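Local coordinates for squalene synthase HpnC (Alicyclobacillus acidocaldarius subsp. acidocaldarius, PDB 4HD1), which probably acts as a squalene synthase of the squalene/phytoene synthase family, joining isoprenoid diphosphates in an all-helical fold, at residues 13-18 against 92-97; 67-72 against 111-116; 176-181 against 198-203; 229-234 against 241-246. All blocks are in the same frame, centred on the assembly; numbering follows the deposited sequence.

Interaction 1: residues 13-18 against 92-97; sequences GDFEVC and LQFTIA
Phe-15 of helix 12-25 reaches Phe-94 and Thr-95 of helix 87-99 across a backbone gap of 8.5 Å, measured between the CA atoms of Phe-15 and Leu-92, the nearest pair of the two segments. CZ of Phe-15 lies 3.8 Å from CD2 of Phe-94 and 3.5 Å from OG1 of Thr-95. The two phenylalanine side chains cross at about a right angle, and CZ of Phe-15 arrives at the edge of the Phe-94 ring, near its plane. With CG of Phe-94 anti to the backbone N (chi1 -178°), this ring stands beside the outer end of Phe-15, and CB of Phe-94 lies 4.1 Å from CE2 of Phe-15. OG1 of Thr-95 sits in the plane of the Phe-15 ring, at the CE1-CZ edge, where the ring hydrogens are slightly positive. That oxygen is fixed from beyond the contact, by hydrogen bonds with ND1 of His-43 and OG of Ser-46, so a buried polar group is satisfied while it borders an aromatic edge. Phe-15 also touches Ala-91 on helix 87-99, Val-7 in the N-terminal loop, and Pro-42 and Ser-46 on helix 41-56. It thus helps to pack helix 12-25 against both helices, alongside Cys-18, which touches Ala-91 and Ala-49.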
loop_
_atom_site.group_PDB
_atom_site.type_symbol
_atom_site.label_atom_id
_atom_site.label_comp_id
_atom_site.label_asym_id
_atom_site.label_seq_id
_atom_site.Cartn_x
_atom_site.Cartn_y
_atom_site.Cartn_z
ATOM N N GLY A 13 -0.055 -21.864 -15.392
ATOM C CA GLY A 13 1.315 -21.906 -14.904
ATOM C C GLY A 13 1.794 -20.541 -14.453
ATOM O O GLY A 13 2.338 -20.400 -13.355
ATOM N N ASP A 14 1.573 -19.529 -15.290
ATOM C CA ASP A 14 2.007 -18.166 -14.985
ATOM C C ASP A 14 1.310 -17.599 -13.751
ATOM O O ASP A 14 1.937 -16.901 -12.950
ATOM C CB ASP A 14 1.765 -17.258 -16.184
ATOM C CG ASP A 14 2.466 -17.745 -17.432
ATOM O OD1 ASP A 14 3.420 -18.550 -17.317
ATOM O OD2 ASP A 14 2.068 -17.318 -18.534
ATOM N N PHE A 15 0.022 -17.902 -13.602
ATOM C CA PHE A 15 -0.727 -17.490 -12.421
ATOM C C PHE A 15 -0.311 -18.282 -11.181
ATOM O O PHE A 15 -0.346 -17.757 -10.064
ATOM C CB PHE A 15 -2.239 -17.574 -12.662
ATOM C CG PHE A 15 -2.811 -16.345 -13.317
ATOM C CD1 PHE A 15 -3.147 -15.228 -12.558
ATOM C CD2 PHE A 15 -2.994 -16.292 -14.699
ATOM C CE1 PHE A 15 -3.665 -14.088 -13.156
ATOM C CE2 PHE A 15 -3.516 -15.152 -15.306
ATOM C CZ PHE A 15 -3.853 -14.048 -14.532
ATOM N N GLU A 16 0.098 -19.535 -11.379
ATOM C CA GLU A 16 0.668 -20.317 -10.287
ATOM C C GLU A 16 1.942 -19.675 -9.732
ATOM O O GLU A 16 2.151 -19.678 -8.515
ATOM C CB GLU A 16 0.942 -21.761 -10.718
ATOM C CG GLU A 16 1.541 -22.637 -9.623
ATOM C CD GLU A 16 0.635 -22.808 -8.408
ATOM O OE1 GLU A 16 1.060 -23.495 -7.459
ATOM O OE2 GLU A 16 -0.499 -22.275 -8.387
ATOM N N VAL A 17 2.781 -19.139 -10.623
ATOM C CA VAL A 17 3.986 -18.403 -10.217
ATOM C C VAL A 17 3.573 -17.203 -9.361
ATOM O O VAL A 17 4.065 -17.035 -8.246
ATOM C CB VAL A 17 4.851 -17.948 -11.425
ATOM C CG1 VAL A 17 6.045 -17.123 -10.967
ATOM C CG2 VAL A 17 5.345 -19.147 -12.234
ATOM N N CYS A 18 2.646 -16.395 -9.869
ATOM C CA CYS A 18 2.150 -15.234 -9.132
ATOM C C CYS A 18 1.622 -15.621 -7.760
ATOM O O CYS A 18 1.886 -14.931 -6.777
ATOM C CB CYS A 18 1.071 -14.522 -9.925
ATOM S SG CYS A 18 1.722 -13.726 -11.403
ATOM N N LEU A 92 -0.083 -10.866 -15.288
ATOM C CA LEU A 92 -0.534 -9.479 -15.148
ATOM C C LEU A 92 -1.196 -8.946 -16.426
ATOM O O LEU A 92 -2.233 -8.284 -16.359
ATOM C CB LEU A 92 0.605 -8.551 -14.706
ATOM C CG LEU A 92 0.166 -7.184 -14.163
ATOM C CD1 LEU A 92 -0.571 -7.338 -12.838
ATOM C CD2 LEU A 92 1.352 -6.242 -14.010
ATOM N N GLN A 93 -0.587 -9.248 -17.570
ATOM C CA GLN A 93 -1.110 -8.913 -18.900
ATOM C C GLN A 93 -2.559 -9.367 -19.119
ATOM O O GLN A 93 -3.383 -8.617 -19.650
ATOM C CB GLN A 93 -0.218 -9.566 -19.948
ATOM C CG GLN A 93 -0.352 -9.044 -21.356
ATOM C CD GLN A 93 0.790 -9.539 -22.224
ATOM O OE1 GLN A 93 1.716 -8.793 -22.523
ATOM N NE2 GLN A 93 0.746 -10.812 -22.602
ATOM N N PHE A 94 -2.855 -10.601 -18.721
ATOM C CA PHE A 94 -4.212 -11.113 -18.778
ATOM C C PHE A 94 -5.115 -10.337 -17.822
ATOM O O PHE A 94 -6.194 -9.884 -18.216
ATOM C CB PHE A 94 -4.247 -12.604 -18.456
ATOM C CG PHE A 94 -5.619 -13.202 -18.539
ATOM C CD1 PHE A 94 -6.245 -13.376 -19.780
ATOM C CD2 PHE A 94 -6.296 -13.583 -17.386
ATOM C CE1 PHE A 94 -7.521 -13.925 -19.866
ATOM C CE2 PHE A 94 -7.571 -14.136 -17.467
ATOM C CZ PHE A 94 -8.185 -14.304 -18.706
ATOM N N THR A 95 -4.657 -10.180 -16.580
ATOM C CA THR A 95 -5.364 -9.397 -15.565
ATOM C C THR A 95 -5.656 -7.957 -16.022
ATOM O O THR A 95 -6.801 -7.514 -15.941
ATOM C CB THR A 95 -4.611 -9.414 -14.219
ATOM O OG1 THR A 95 -4.651 -10.740 -13.670
ATOM C CG2 THR A 95 -5.236 -8.442 -13.233
ATOM N N ILE A 96 -4.635 -7.245 -16.509
ATOM C CA ILE A 96 -4.820 -5.895 -17.051
ATOM C C ILE A 96 -6.022 -5.882 -17.992
ATOM O O ILE A 96 -6.934 -5.072 -17.832
ATOM C CB ILE A 96 -3.601 -5.382 -17.871
ATOM C CG1 ILE A 96 -2.272 -5.422 -17.088
ATOM C CG2 ILE A 96 -3.884 -4.001 -18.462
ATOM C CD1 ILE A 96 -2.260 -4.668 -15.788
ATOM N N ALA A 97 -6.011 -6.787 -18.969
ATOM C CA ALA A 97 -7.014 -6.801 -20.029
ATOM C C ALA A 97 -8.401 -7.212 -19.527
ATOM O O ALA A 97 -9.387 -6.553 -19.835
ATOM C CB ALA A 97 -6.563 -7.692 -21.179
#

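Interaction 2: residues 67-72 against 111-116; sequences AALDAY and EANRRD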
loop_
_atom_site.group_PDB
_atom_site.type_symbol
_atom_site.label_atom_id
_atom_site.label_comp_id
_atom_site.label_asym_id
_atom_site.label_seq_id
_atom_site.Cartn_x
_atom_site.Cartn_y
_atom_site.Cartn_z
ATOM N N ALA A 67 17.969 2.000 -12.463
ATOM C CA ALA A 67 18.037 1.234 -13.709
ATOM C C ALA A 67 17.156 -0.014 -13.647
ATOM O O ALA A 67 16.474 -0.344 -14.622
ATOM C CB ALA A 67 19.477 0.866 -14.036
ATOM N N ALA A 68 17.170 -0.690 -12.497
ATOM C CA ALA A 68 16.321 -1.860 -12.251
ATOM C C ALA A 68 14.837 -1.494 -12.340
ATOM O O ALA A 68 14.052 -2.199 -12.984
ATOM C CB ALA A 68 16.645 -2.481 -10.894
ATOM N N LEU A 69 14.471 -0.380 -11.707
ATOM C CA LEU A 69 13.098 0.118 -11.718
ATOM C C LEU A 69 12.665 0.551 -13.111
ATOM O O LEU A 69 11.515 0.329 -13.496
ATOM C CB LEU A 69 12.923 1.278 -10.734
ATOM C CG LEU A 69 12.913 0.969 -9.236
ATOM C CD1 LEU A 69 12.917 2.275 -8.467
ATOM C CD2 LEU A 69 11.721 0.110 -8.832
ATOM N N ASP A 70 13.587 1.168 -13.853
ATOM C CA ASP A 70 13.351 1.538 -15.250
ATOM C C ASP A 70 13.072 0.310 -16.113
ATOM O O ASP A 70 12.177 0.333 -16.957
ATOM C CB ASP A 70 14.543 2.317 -15.825
ATOM C CG ASP A 70 14.615 3.755 -15.322
ATOM O OD1 ASP A 70 13.842 4.135 -14.409
ATOM O OD2 ASP A 70 15.461 4.512 -15.845
ATOM N N ALA A 71 13.837 -0.758 -15.896
ATOM C CA ALA A 71 13.633 -2.010 -16.617
ATOM C C ALA A 71 12.307 -2.644 -16.209
ATOM O O ALA A 71 11.611 -3.238 -17.038
ATOM C CB ALA A 71 14.787 -2.969 -16.367
ATOM N N TYR A 72 11.961 -2.502 -14.931
ATOM C CA TYR A 72 10.719 -3.056 -14.398
ATOM C C TYR A 72 9.524 -2.286 -14.956
ATOM O O TYR A 72 8.470 -2.866 -15.229
ATOM C CB TYR A 72 10.737 -3.012 -12.873
ATOM C CG TYR A 72 9.762 -3.950 -12.198
ATOM C CD1 TYR A 72 10.034 -5.316 -12.084
ATOM C CD2 TYR A 72 8.574 -3.465 -11.648
ATOM C CE1 TYR A 72 9.141 -6.174 -11.451
ATOM C CE2 TYR A 72 7.675 -4.313 -11.014
ATOM C CZ TYR A 72 7.962 -5.662 -10.918
ATOM O OH TYR A 72 7.062 -6.487 -10.283
ATOM N N GLU A 111 7.057 4.411 -8.893
ATOM C CA GLU A 111 7.512 5.725 -8.446
ATOM C C GLU A 111 7.644 5.815 -6.922
ATOM O O GLU A 111 8.522 6.513 -6.429
ATOM C CB GLU A 111 6.583 6.822 -8.992
ATOM C CG GLU A 111 6.883 8.249 -8.534
ATOM C CD GLU A 111 8.127 8.854 -9.169
ATOM O OE1 GLU A 111 8.780 8.187 -10.007
ATOM O OE2 GLU A 111 8.455 10.012 -8.823
ATOM N N ALA A 112 6.792 5.097 -6.187
ATOM C CA ALA A 112 6.854 5.076 -4.721
ATOM C C ALA A 112 8.234 4.658 -4.221
ATOM O O ALA A 112 8.749 5.219 -3.255
ATOM C CB ALA A 112 5.788 4.157 -4.147
ATOM N N ASN A 113 8.816 3.671 -4.892
ATOM C CA ASN A 113 10.163 3.201 -4.598
ATOM C C ASN A 113 11.214 4.304 -4.825
ATOM O O ASN A 113 12.126 4.470 -4.012
ATOM C CB ASN A 113 10.463 1.951 -5.435
ATOM C CG ASN A 113 11.761 1.272 -5.043
ATOM O OD1 ASN A 113 12.851 1.821 -5.218
ATOM N ND2 ASN A 113 11.650 0.052 -4.531
ATOM N N ARG A 114 11.071 5.066 -5.911
ATOM C CA ARG A 114 11.961 6.204 -6.184
ATOM C C ARG A 114 11.794 7.307 -5.139
ATOM O O ARG A 114 12.771 7.962 -4.775
ATOM C CB ARG A 114 11.730 6.786 -7.580
ATOM C CG ARG A 114 11.904 5.798 -8.721
ATOM C CD ARG A 114 11.800 6.491 -10.073
ATOM N NE ARG A 114 11.837 5.537 -11.182
ATOM C CZ ARG A 114 10.785 5.201 -11.928
ATOM N NH1 ARG A 114 9.589 5.741 -11.702
ATOM N NH2 ARG A 114 10.929 4.322 -12.910
ATOM N N ARG A 115 10.561 7.511 -4.666
ATOM C CA ARG A 115 10.277 8.505 -3.623
ATOM C C ARG A 115 10.947 8.111 -2.313
ATOM O O ARG A 115 11.491 8.961 -1.612
ATOM C CB ARG A 115 8.770 8.681 -3.393
ATOM C CG ARG A 115 7.945 8.861 -4.653
ATOM C CD ARG A 115 8.048 10.259 -5.220
ATOM N NE ARG A 115 7.003 11.108 -4.659
ATOM C CZ ARG A 115 6.333 12.017 -5.354
ATOM N NH1 ARG A 115 6.587 12.196 -6.643
ATOM N NH2 ARG A 115 5.402 12.739 -4.760
ATOM N N ASP A 116 10.907 6.818 -1.999
ATOM C CA ASP A 116 11.535 6.286 -0.792
ATOM C C ASP A 116 13.061 6.412 -0.844
ATOM O O ASP A 116 13.695 6.576 0.193
ATOM C CB ASP A 116 11.125 4.827 -0.579
ATOM C CG ASP A 116 10.705 4.527 0.860
ATOM O OD1 ASP A 116 10.037 5.367 1.506
ATOM O OD2 ASP A 116 11.023 3.420 1.341
#
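Leu-69 of helix 65-81 packs on Asn-113 and on the aliphatic part of Arg-114 of helix 104-118, while Asp-70 pairs with the arginine's guanidinium. CD1 of Leu-69 touches OD1 of Asn-113 at 3.3 Å and lies 3.7 Å from CG of Arg-114, whose chain runs past the leucine in the opposite direction. CD2 of the same leucine rests 4.0 Å from CG of Asn-113. From there the Arg-114 chain stays extended from CG to NE and carries its guanidinium to Asp-70. NH2 of Arg-114 gives a salt-bridging hydrogen bond of 3.3 Å to OD1 of Asp-70, bent to 144° at the hydrogen, with the carboxylate and guanidinium planes 60° apart. Two further carboxylates probably limit the rotation of this group: NH1 of Arg-114 bonds in the guanidinium plane to OE1 of Glu-111 at 3.1 Å, one turn back on its own helix, and NH2 also pairs with Glu-73. NE, by contrast, is buried without a partner. OD1 of Asn-113 is bonded by Arg-65 and Gln-117, which probably help to hold the amide against Leu-69. The two helix segments run antiparallel, at 168°, with their axes 10.6 Å apart. Helix 41-56 adds Val-54 against Asn-113, the loop residue Leu-57 touches Leu-69, and helix 125-135 lies against Ala-112 and Arg-115 of helix 104-118.

Interaction 3: residues 176-181 against 198-203; sequences RDLALG and DDIRAR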
loop_
_atom_site.group_PDB
_atom_site.type_symbol
_atom_site.label_atom_id
_atom_site.label_comp_id
_atom_site.label_asym_id
_atom_site.label_seq_id
_atom_site.Cartn_x
_atom_site.Cartn_y
_atom_site.Cartn_z
ATOM N N ARG A 176 10.958 0.852 14.308
ATOM C CA ARG A 176 11.432 0.071 13.167
ATOM C C ARG A 176 12.035 0.977 12.090
ATOM O O ARG A 176 13.133 0.710 11.600
ATOM C CB ARG A 176 10.299 -0.787 12.588
ATOM C CG ARG A 176 10.716 -1.686 11.431
ATOM C CD ARG A 176 9.560 -2.540 10.932
ATOM N NE ARG A 176 9.224 -3.615 11.867
ATOM C CZ ARG A 176 8.194 -4.449 11.724
ATOM N NH1 ARG A 176 7.379 -4.345 10.681
ATOM N NH2 ARG A 176 7.975 -5.392 12.631
ATOM N N ASP A 177 11.316 2.050 11.750
ATOM C CA ASP A 177 11.723 2.982 10.697
ATOM C C ASP A 177 12.985 3.753 11.060
ATOM O O ASP A 177 13.829 4.014 10.198
ATOM C CB ASP A 177 10.589 3.962 10.367
ATOM C CG ASP A 177 9.435 3.303 9.613
ATOM O OD1 ASP A 177 9.680 2.306 8.899
ATOM O OD2 ASP A 177 8.280 3.789 9.733
ATOM N N LEU A 178 13.103 4.117 12.335
ATOM C CA LEU A 178 14.271 4.836 12.835
ATOM C C LEU A 178 15.532 4.008 12.630
ATOM O O LEU A 178 16.526 4.504 12.104
ATOM C CB LEU A 178 14.097 5.192 14.313
ATOM C CG LEU A 178 15.188 6.049 14.958
ATOM C CD1 LEU A 178 15.161 7.475 14.421
ATOM C CD2 LEU A 178 15.031 6.038 16.470
ATOM N N ALA A 179 15.463 2.738 13.029
ATOM C CA ALA A 179 16.557 1.782 12.860
ATOM C C ALA A 179 16.980 1.627 11.398
ATOM O O ALA A 179 18.092 1.181 11.117
ATOM C CB ALA A 179 16.174 0.433 13.451
ATOM N N LEU A 180 16.094 2.005 10.477
ATOM C CA LEU A 180 16.371 1.901 9.043
ATOM C C LEU A 180 16.815 3.232 8.416
ATOM O O LEU A 180 17.110 3.292 7.222
ATOM C CB LEU A 180 15.167 1.297 8.303
ATOM C CG LEU A 180 14.759 -0.135 8.698
ATOM C CD1 LEU A 180 13.429 -0.548 8.070
ATOM C CD2 LEU A 180 15.854 -1.145 8.366
ATOM N N GLY A 181 16.868 4.284 9.233
ATOM C CA GLY A 181 17.347 5.600 8.796
ATOM C C GLY A 181 16.272 6.581 8.351
ATOM O O GLY A 181 16.589 7.625 7.764
ATOM N N ASP A 198 15.045 15.364 16.565
ATOM C CA ASP A 198 16.035 14.889 17.538
ATOM C C ASP A 198 15.408 14.077 18.669
ATOM O O ASP A 198 16.000 13.104 19.135
ATOM C CB ASP A 198 16.849 16.055 18.114
ATOM C CG ASP A 198 18.172 16.263 17.390
ATOM O OD1 ASP A 198 18.771 17.349 17.552
ATOM O OD2 ASP A 198 18.622 15.347 16.668
ATOM N N ASP A 199 14.215 14.484 19.102
ATOM C CA ASP A 199 13.449 13.734 20.097
ATOM C C ASP A 199 13.177 12.310 19.615
ATOM O O ASP A 199 13.319 11.352 20.378
ATOM C CB ASP A 199 12.124 14.439 20.408
ATOM C CG ASP A 199 12.307 15.737 21.176
ATOM O OD1 ASP A 199 13.113 15.764 22.136
ATOM O OD2 ASP A 199 11.622 16.727 20.828
ATOM N N ILE A 200 12.791 12.190 18.344
ATOM C CA ILE A 200 12.499 10.901 17.719
ATOM C C ILE A 200 13.771 10.055 17.630
ATOM O O ILE A 200 13.755 8.862 17.944
ATOM C CB ILE A 200 11.857 11.073 16.311
ATOM C CG1 ILE A 200 10.559 11.902 16.375
ATOM C CG2 ILE A 200 11.631 9.728 15.629
ATOM C CD1 ILE A 200 9.451 11.319 17.238
ATOM N N ARG A 201 14.866 10.684 17.207
ATOM C CA ARG A 201 16.163 10.014 17.110
ATOM C C ARG A 201 16.635 9.524 18.487
ATOM O O ARG A 201 17.120 8.397 18.620
ATOM C CB ARG A 201 17.213 10.933 16.447
ATOM C CG ARG A 201 16.889 11.287 14.991
ATOM C CD ARG A 201 17.986 12.134 14.343
ATOM N NE ARG A 201 17.665 12.436 12.938
ATOM C CZ ARG A 201 17.231 13.616 12.482
ATOM N NH1 ARG A 201 17.083 14.649 13.315
ATOM N NH2 ARG A 201 16.964 13.768 11.183
ATOM N N ALA A 202 16.460 10.369 19.507
ATOM C CA ALA A 202 16.814 10.022 20.889
ATOM C C ALA A 202 15.683 9.272 21.606
ATOM O O ALA A 202 15.670 9.181 22.837
ATOM C CB ALA A 202 17.208 11.273 21.665
ATOM N N ARG A 203 14.738 8.747 20.824
ATOM C CA ARG A 203 13.635 7.904 21.318
ATOM C C ARG A 203 12.956 8.443 22.586
ATOM O O ARG A 203 12.559 7.662 23.478
ATOM C CB ARG A 203 14.108 6.451 21.504
ATOM C CG ARG A 203 14.686 5.836 20.225
ATOM C CD ARG A 203 15.303 4.458 20.438
ATOM N NE ARG A 203 14.297 3.399 20.502
ATOM C CZ ARG A 203 13.930 2.776 21.617
ATOM N NH1 ARG A 203 14.487 3.093 22.779
ATOM N NH2 ARG A 203 13.009 1.826 21.571
#
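Two helix C-termini meet here, those of helices 174-179 and 197-201, each closed by a Schellman motif with Gly-181 and Arg-203 as the positive-phi C-prime residues. Leu-178 carries the contact from its side. Its CD2 lies 3.4 Å from the backbone O of Ile-200 and 3.8 Å from CG of Arg-203, while CD1 sits 3.8 Å from CA of Arg-201. CG of the leucine stands anti to its main-chain nitrogen (chi1 -175°), which aims both methyls at the last turn of helix 197-201. Ile-200 O is also the acceptor for Arg-203 N at 3.0 Å, so the methyl presses on a carbonyl already used by the cap. The Arg-203 chain bends at chi3, and its NH2 forms a salt bridge with Asp-175, just ahead of the 176-181 segment, adding a charged tie beside the leucine. Exchanging Leu-178 for an alanine would probably leave a gap against the last turn of helix 197-201 and deprive the aliphatic part of Arg-203 of its apolar neighbour. Both short helices thus close in Schellman motifs, with Leu-178 laid against the capped end of helix 197-201.

Interaction 4: residues 229-234 against 241-246; sequences RLESLV and QLKLYR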
loop_
_atom_site.group_PDB
_atom_site.type_symbol
_atom_site.label_atom_id
_atom_site.label_comp_id
_atom_site.label_asym_id
_atom_site.label_seq_id
_atom_site.Cartn_x
_atom_site.Cartn_y
_atom_site.Cartn_z
ATOM N N ARG A 229 -17.439 5.254 3.791
ATOM C CA ARG A 229 -18.549 5.423 2.853
ATOM C C ARG A 229 -18.471 4.469 1.655
ATOM O O ARG A 229 -19.497 4.057 1.121
ATOM C CB ARG A 229 -18.651 6.890 2.398
ATOM C CG ARG A 229 -19.804 7.205 1.449
ATOM C CD ARG A 229 -21.168 7.071 2.110
ATOM N NE ARG A 229 -22.237 7.082 1.111
ATOM C CZ ARG A 229 -23.436 6.531 1.280
ATOM N NH1 ARG A 229 -23.731 5.915 2.420
ATOM N NH2 ARG A 229 -24.339 6.588 0.304
ATOM N N LEU A 230 -17.252 4.112 1.254
ATOM C CA LEU A 230 -17.023 3.185 0.140
ATOM C C LEU A 230 -17.691 1.813 0.373
ATOM O O LEU A 230 -18.171 1.156 -0.569
ATOM C CB LEU A 230 -15.517 3.037 -0.124
ATOM C CG LEU A 230 -15.059 2.196 -1.319
ATOM C CD1 LEU A 230 -15.700 2.667 -2.622
ATOM C CD2 LEU A 230 -13.535 2.152 -1.442
ATOM N N GLU A 231 -17.745 1.400 1.636
ATOM C CA GLU A 231 -18.397 0.141 2.001
ATOM C C GLU A 231 -19.860 0.040 1.551
ATOM O O GLU A 231 -20.377 -1.064 1.409
ATOM C CB GLU A 231 -18.267 -0.120 3.505
ATOM C CG GLU A 231 -16.829 -0.382 3.931
ATOM C CD GLU A 231 -16.592 -0.209 5.421
ATOM O OE1 GLU A 231 -17.553 -0.330 6.222
ATOM O OE2 GLU A 231 -15.424 0.047 5.795
ATOM N N SER A 232 -20.522 1.172 1.310
ATOM C CA SER A 232 -21.913 1.145 0.843
ATOM C C SER A 232 -22.049 1.196 -0.679
ATOM O O SER A 232 -23.168 1.231 -1.197
ATOM C CB SER A 232 -22.708 2.303 1.453
ATOM O OG SER A 232 -22.528 2.361 2.853
ATOM N N LEU A 233 -20.922 1.206 -1.390
ATOM C CA LEU A 233 -20.925 1.487 -2.830
ATOM C C LEU A 233 -20.307 0.372 -3.675
ATOM O O LEU A 233 -20.063 0.553 -4.878
ATOM C CB LEU A 233 -20.196 2.812 -3.106
ATOM C CG LEU A 233 -20.582 4.057 -2.292
ATOM C CD1 LEU A 233 -19.726 5.250 -2.698
ATOM C CD2 LEU A 233 -22.057 4.391 -2.462
ATOM N N VAL A 234 -20.056 -0.779 -3.048
ATOM C CA VAL A 234 -19.350 -1.882 -3.707
ATOM C C VAL A 234 -20.052 -3.218 -3.443
ATOM O O VAL A 234 -20.880 -3.292 -2.534
ATOM C CB VAL A 234 -17.863 -1.944 -3.270
ATOM C CG1 VAL A 234 -17.137 -0.673 -3.680
ATOM C CG2 VAL A 234 -17.734 -2.168 -1.766
ATOM N N GLN A 241 -14.328 -6.916 2.923
ATOM C CA GLN A 241 -12.867 -6.819 2.840
ATOM C C GLN A 241 -12.411 -5.435 3.296
ATOM O O GLN A 241 -11.502 -5.314 4.123
ATOM C CB GLN A 241 -12.373 -7.098 1.415
ATOM C CG GLN A 241 -10.898 -7.455 1.316
ATOM C CD GLN A 241 -10.592 -8.791 1.973
ATOM O OE1 GLN A 241 -10.906 -9.857 1.433
ATOM N NE2 GLN A 241 -9.988 -8.740 3.154
ATOM N N LEU A 242 -13.061 -4.398 2.766
ATOM C CA LEU A 242 -12.759 -3.016 3.146
ATOM C C LEU A 242 -13.017 -2.773 4.619
ATOM O O LEU A 242 -12.193 -2.162 5.295
ATOM C CB LEU A 242 -13.561 -2.015 2.311
ATOM C CG LEU A 242 -13.171 -1.923 0.838
ATOM C CD1 LEU A 242 -14.227 -1.117 0.102
ATOM C CD2 LEU A 242 -11.781 -1.324 0.642
ATOM N N LYS A 243 -14.151 -3.263 5.115
ATOM C CA LYS A 243 -14.493 -3.093 6.524
ATOM C C LYS A 243 -13.356 -3.648 7.374
ATOM O O LYS A 243 -12.886 -3.030 8.331
ATOM C CB LYS A 243 -15.815 -3.790 6.849
ATOM C CG LYS A 243 -16.206 -3.735 8.321
ATOM C CD LYS A 243 -17.679 -4.091 8.512
ATOM C CE LYS A 243 -17.992 -4.475 9.950
ATOM N NZ LYS A 243 -19.356 -5.072 10.084
ATOM N N LEU A 244 -12.890 -4.812 6.994
ATOM C CA LEU A 244 -11.872 -5.484 7.752
ATOM C C LEU A 244 -10.507 -4.779 7.695
ATOM O O LEU A 244 -9.818 -4.699 8.714
ATOM C CB LEU A 244 -11.785 -6.918 7.281
ATOM C CG LEU A 244 -10.609 -7.705 7.836
ATOM C CD1 LEU A 244 -10.756 -7.902 9.343
ATOM C CD2 LEU A 244 -10.536 -9.055 7.132
ATOM N N TYR A 245 -10.111 -4.255 6.537
ATOM C CA TYR A 245 -8.932 -3.380 6.503
ATOM C C TYR A 245 -9.134 -2.208 7.468
ATOM O O TYR A 245 -8.228 -1.876 8.240
ATOM C CB TYR A 245 -8.655 -2.845 5.095
ATOM C CG TYR A 245 -8.370 -3.890 4.027
ATOM C CD1 TYR A 245 -7.806 -5.130 4.350
ATOM C CD2 TYR A 245 -8.635 -3.613 2.680
ATOM C CE1 TYR A 245 -7.537 -6.072 3.362
ATOM C CE2 TYR A 245 -8.370 -4.545 1.686
ATOM C CZ TYR A 245 -7.819 -5.769 2.031
ATOM O OH TYR A 245 -7.558 -6.691 1.042
ATOM N N ARG A 246 -10.324 -1.599 7.428
ATOM C CA ARG A 246 -10.655 -0.473 8.301
ATOM C C ARG A 246 -10.539 -0.861 9.773
ATOM O O ARG A 246 -9.925 -0.139 10.559
ATOM C CB ARG A 246 -12.048 0.101 7.998
ATOM C CG ARG A 246 -12.570 1.032 9.090
ATOM C CD ARG A 246 -13.847 1.787 8.728
ATOM N NE ARG A 246 -15.009 0.936 8.451
ATOM C CZ ARG A 246 -15.805 0.384 9.368
ATOM N NH1 ARG A 246 -15.578 0.550 10.666
ATOM N NH2 ARG A 246 -16.835 -0.356 8.980
#
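Glu-231 and Arg-246 form a bidentate salt bridge in which each carboxylate oxygen has its own donor. NE of Arg-246 gives a hydrogen bond of 2.8 Å to OE2 of Glu-231, and NH2 of Arg-246 gives one of 2.9 Å to OE1 of Glu-231, at 167° and 165°. This is the side-on grip: both oxygens use their syn lone pairs, both lie close to the guanidinium plane, and the two flat groups are nearly coplanar, 25° apart. The glutamate chain is extended beyond CG, and the arginine bends at chi3 to turn NE and NH2 toward it. Glu-231 OE2 also packs 3.4 Å from CA of Lys-243. The remaining nitrogen, NH1 of Arg-246, has a long, weak ion pair with Glu-250 and lies close to the like-charged Arg-228, a closeness the glutamate's negative charge would probably ease. Residues 229-234 lie in the connection between consecutive helices 207-227 and 236-257, with 229-232 as a 3-10 turn. Replacing Glu-231 with an alanine would probably leave NE and NH2 of Arg-246 without their carboxylate and the charge near Arg-228 less well balanced. Next to the ion pair, CD1 of Leu-242 fits 3.7 Å from CD2 of Leu-230 and 4.1 Å from CG2 of Val-234, the two leucines crossing at about a right angle. On helix 236-257, the Gln-241 amide bonds Phe-35 N and Val-31 O, and Tyr-245 OH bonds Val-32 O. Leu-230 continues onto Leu-157 and Ser-158 of helix 152-172, and Leu-233 O accepts a hydrogen bond from Arg-154 of that helix.

How the interactions relate
The four contacts are spread through a single all-helical chain and none touches another. Interactions 1 and 2 interlock: their segments alternate along the chain, helix 87-99 of interaction 1 following helix 65-81 and preceding helix 104-118 of interaction 2, with centres 22 Å apart and nearest atoms about 7 Å apart. Interactions 3 and 4 come later, in series, each tying together parts close in sequence. Interaction 3 lies about 8 Å from interaction 2 at the nearest atoms but 40 Å, centre to centre, from interaction 1, across the middle of the chain. Interaction 4 likewise lies opposite interaction 2, centres 30 Å apart. Thus the two early contacts span longer stretches of sequence than the two later ones.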